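Local atomic coordinates of DNA replication protein DnaC (Aquifex aeolicus, PDB entry 3ECC), a protein that loads the replicative helicase during the initiation of bacterial DNA replication and probably binds and hydrolyses ATP with magnesium. Residues Phe33-Lys39 / Leu133-Ile137. Numbering follows the deposited sequence.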
ATOM      1  N   PHE A  33       0.802 -16.803   0.793  1.00 54.28           N
ATOM      2  CA  PHE A  33       0.025 -15.910  -0.051  1.00 53.72           C
ATOM      3  C   PHE A  33      -0.900 -16.625  -1.045  1.00 53.78           C
ATOM      4  O   PHE A  33      -0.446 -17.324  -1.959  1.00 54.11           O
ATOM      5  CB  PHE A  33       0.954 -14.944  -0.785  1.00 53.38           C
ATOM      6  CG  PHE A  33       0.233 -13.860  -1.532  1.00 52.95           C
ATOM      7  CD1 PHE A  33      -0.309 -12.767  -0.857  1.00 52.01           C
ATOM      8  CD2 PHE A  33       0.088 -13.933  -2.906  1.00 51.81           C
ATOM      9  CE1 PHE A  33      -0.977 -11.769  -1.539  1.00 50.85           C
ATOM     10  CE2 PHE A  33      -0.578 -12.932  -3.595  1.00 51.55           C
ATOM     11  CZ  PHE A  33      -1.111 -11.849  -2.906  1.00 50.85           C
ATOM     12  N   ASN A  34      -2.199 -16.446  -0.838  1.00 53.55           N
ATOM     13  CA  ASN A  34      -3.208 -16.815  -1.815  1.00 53.15           C
ATOM     14  C   ASN A  34      -3.866 -15.528  -2.293  1.00 52.98           C
ATOM     15  O   ASN A  34      -4.530 -14.835  -1.506  1.00 52.69           O
ATOM     16  CB  ASN A  34      -4.255 -17.747  -1.185  1.00 53.32           C
ATOM     17  CG  ASN A  34      -5.198 -18.367  -2.217  1.00 53.37           C
ATOM     18  OD1 ASN A  34      -5.267 -17.926  -3.366  1.00 52.68           O
ATOM     19  ND2 ASN A  34      -5.928 -19.401  -1.802  1.00 53.17           N
ATOM     20  N   PRO A  35      -3.674 -15.193  -3.579  1.00 52.86           N
ATOM     21  CA  PRO A  35      -4.271 -13.983  -4.155  1.00 53.10           C
ATOM     22  C   PRO A  35      -5.801 -13.991  -4.079  1.00 53.29           C
ATOM     23  O   PRO A  35      -6.438 -12.946  -4.214  1.00 53.52           O
ATOM     24  CB  PRO A  35      -3.808 -14.017  -5.619  1.00 53.01           C
ATOM     25  CG  PRO A  35      -3.383 -15.429  -5.864  1.00 52.63           C
ATOM     26  CD  PRO A  35      -2.867 -15.934  -4.562  1.00 52.79           C
ATOM     27  N   GLU A  36      -6.372 -15.166  -3.822  1.00 53.33           N
ATOM     28  CA  GLU A  36      -7.819 -15.330  -3.722  1.00 53.11           C
ATOM     29  C   GLU A  36      -8.343 -14.969  -2.328  1.00 52.69           C
ATOM     30  O   GLU A  36      -9.548 -14.971  -2.091  1.00 52.93           O
ATOM     31  CB  GLU A  36      -8.225 -16.764  -4.101  1.00 53.28           C
ATOM     32  CG  GLU A  36      -8.060 -17.094  -5.591  1.00 53.90           C
ATOM     33  CD  GLU A  36      -8.936 -16.216  -6.478  1.00 56.10           C
ATOM     34  OE1 GLU A  36     -10.169 -16.172  -6.241  1.00 57.97           O
ATOM     35  OE2 GLU A  36      -8.400 -15.578  -7.417  1.00 55.09           O
ATOM     36  N   GLU A  37      -7.433 -14.646  -1.412  1.00 52.26           N
ATOM     37  CA  GLU A  37      -7.812 -14.245  -0.054  1.00 51.64           C
ATOM     38  C   GLU A  37      -7.913 -12.741   0.093  1.00 50.82           C
ATOM     39  O   GLU A  37      -8.515 -12.249   1.036  1.00 50.88           O
ATOM     40  CB  GLU A  37      -6.819 -14.795   0.970  1.00 50.80           C
ATOM     41  CG  GLU A  37      -6.840 -16.304   1.087  1.00 52.38           C
ATOM     42  CD  GLU A  37      -5.820 -16.834   2.078  1.00 55.10           C
ATOM     43  OE1 GLU A  37      -4.977 -16.042   2.543  1.00 55.63           O
ATOM     44  OE2 GLU A  37      -5.850 -18.053   2.385  1.00 56.09           O
ATOM     45  N   GLY A  38      -7.304 -12.010  -0.836  1.00 50.26           N
ATOM     46  CA  GLY A  38      -7.348 -10.555  -0.817  1.00 49.30           C
ATOM     47  C   GLY A  38      -6.868  -9.925   0.475  1.00 48.68           C
ATOM     48  O   GLY A  38      -7.471  -8.982   0.978  1.00 48.39           O
ATOM     49  N   LYS A  39      -5.798 -10.467   1.037  1.00 48.15           N
ATOM     50  CA  LYS A  39      -5.196  -9.867   2.217  1.00 47.58           C
ATOM     51  C   LYS A  39      -3.960  -9.104   1.801  1.00 46.61           C
ATOM     52  O   LYS A  39      -3.208  -9.552   0.941  1.00 46.53           O
ATOM     53  CB  LYS A  39      -4.824 -10.927   3.250  1.00 47.95           C
ATOM     54  CG  LYS A  39      -6.015 -11.598   3.927  1.00 49.72           C
ATOM     55  CD  LYS A  39      -5.589 -12.371   5.175  1.00 51.54           C
ATOM     56  CE  LYS A  39      -4.710 -13.548   4.810  1.00 52.33           C
ATOM     57  NZ  LYS A  39      -4.113 -14.207   6.004  1.00 54.06           N
ATOM     58  N   LEU A 133     -11.963  -9.197  -3.145  1.00 44.36           N
ATOM     59  CA  LEU A 133     -10.846  -9.871  -2.476  1.00 44.18           C
ATOM     60  C   LEU A 133      -9.548  -9.748  -3.252  1.00 44.55           C
ATOM     61  O   LEU A 133      -8.864 -10.730  -3.523  1.00 44.71           O
ATOM     62  CB  LEU A 133     -11.177 -11.344  -2.186  1.00 43.93           C
ATOM     63  CG  LEU A 133     -12.443 -11.634  -1.371  1.00 43.11           C
ATOM     64  CD1 LEU A 133     -12.746 -13.114  -1.362  1.00 42.23           C
ATOM     65  CD2 LEU A 133     -12.344 -11.098   0.044  1.00 41.62           C
ATOM     66  N   LYS A 134      -9.201  -8.524  -3.599  1.00 45.06           N
ATOM     67  CA  LYS A 134      -7.987  -8.279  -4.339  1.00 45.46           C
ATOM     68  C   LYS A 134      -6.940  -7.715  -3.383  1.00 45.97           C
ATOM     69  O   LYS A 134      -7.088  -6.613  -2.874  1.00 46.07           O
ATOM     70  CB  LYS A 134      -8.274  -7.316  -5.486  1.00 45.37           C
ATOM     71  CG  LYS A 134      -9.185  -7.891  -6.571  1.00 45.36           C
ATOM     72  CD  LYS A 134      -8.394  -8.621  -7.635  1.00 45.62           C
ATOM     73  CE  LYS A 134      -9.278  -9.512  -8.475  1.00 45.42           C
ATOM     74  NZ  LYS A 134      -8.441 -10.538  -9.153  1.00 47.12           N
ATOM     75  N   SER A 135      -5.899  -8.497  -3.118  1.00 46.72           N
ATOM     76  CA  SER A 135      -4.889  -8.135  -2.119  1.00 47.40           C
ATOM     77  C   SER A 135      -4.143  -6.879  -2.510  1.00 47.54           C
ATOM     78  O   SER A 135      -3.706  -6.729  -3.650  1.00 47.31           O
ATOM     79  CB  SER A 135      -3.905  -9.279  -1.891  1.00 47.60           C
ATOM     80  OG  SER A 135      -3.661  -9.979  -3.103  1.00 48.93           O
ATOM     81  N   THR A 136      -4.008  -5.973  -1.551  1.00 47.78           N
ATOM     82  CA  THR A 136      -3.455  -4.660  -1.819  1.00 47.83           C
ATOM     83  C   THR A 136      -2.592  -4.171  -0.661  1.00 47.86           C
ATOM     84  O   THR A 136      -3.002  -4.210   0.502  1.00 47.91           O
ATOM     85  CB  THR A 136      -4.566  -3.624  -2.163  1.00 47.92           C
ATOM     86  OG1 THR A 136      -4.112  -2.305  -1.843  1.00 48.48           O
ATOM     87  CG2 THR A 136      -5.834  -3.904  -1.384  1.00 48.06           C
ATOM     88  N   ILE A 137      -1.387  -3.720  -0.993  1.00 47.93           N
ATOM     89  CA  ILE A 137      -0.448  -3.233   0.005  1.00 47.89           C
ATOM     90  C   ILE A 137      -0.386  -1.713  -0.011  1.00 47.98           C
ATOM     91  O   ILE A 137      -0.384  -1.090  -1.069  1.00 47.76           O
ATOM     92  CB  ILE A 137       0.955  -3.832  -0.208  1.00 47.93           C
ATOM     93  CG1 ILE A 137       0.882  -5.364  -0.166  1.00 47.80           C
ATOM     94  CG2 ILE A 137       1.931  -3.293   0.841  1.00 47.90           C
ATOM     95  CD1 ILE A 137       2.130  -6.070  -0.681  1.00 48.08           C
TER
HETATM   96  O   HOH W   1      -5.621  -6.531   0.361  1.00 64.00           O
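Phe33 and Ser135 meet where two loops lead into neighbouring parallel strands, 40-45 and 136-141, of the P-loop NTPase (AAA-type) core. The contact lies at the N-terminal ends of these two inner strands. Phe33 carries CG anti to its own nitrogen (chi1 -172°), which places the ring beside Ser135. The ring presents its edge, not its face, to the serine: CZ is 3.2 Å from Ser135 OG, which lies near the ring plane. That hydroxyl has its polar partner in the carbonyl of Pro102. Phe29, Ile62, Ile68 and Val103 also touch the ring, so Phe33 is buried among helices 17-31 and 51-65 and nearby loops. Cutting the ring back to an alanine would probably leave a gap beside Ser135 and take from Phe29 its ring neighbour.

Residues Asn34 to Glu37 form a type I turn. Asn34 OD1 accepts from Glu36 N at 3.0 Å, an Asx turn, with the donor well above the carbonyl plane. The turn brings Gly38 against the other backbone, its CA 3.4 Å from Ser135 N. Positive phi favours glycine at this point. With CG anti to its carbonyl carbon (chi1 -56°), Leu133 lays its methyls over the end of the turn: CD1 lies 3.8 Å from Glu36 O, and CD2 approaches Glu37 O. One water bridges the loops, accepting from Thr136 N at 2.6 Å and donating a weak bond to Gly38 O at 3.1 Å.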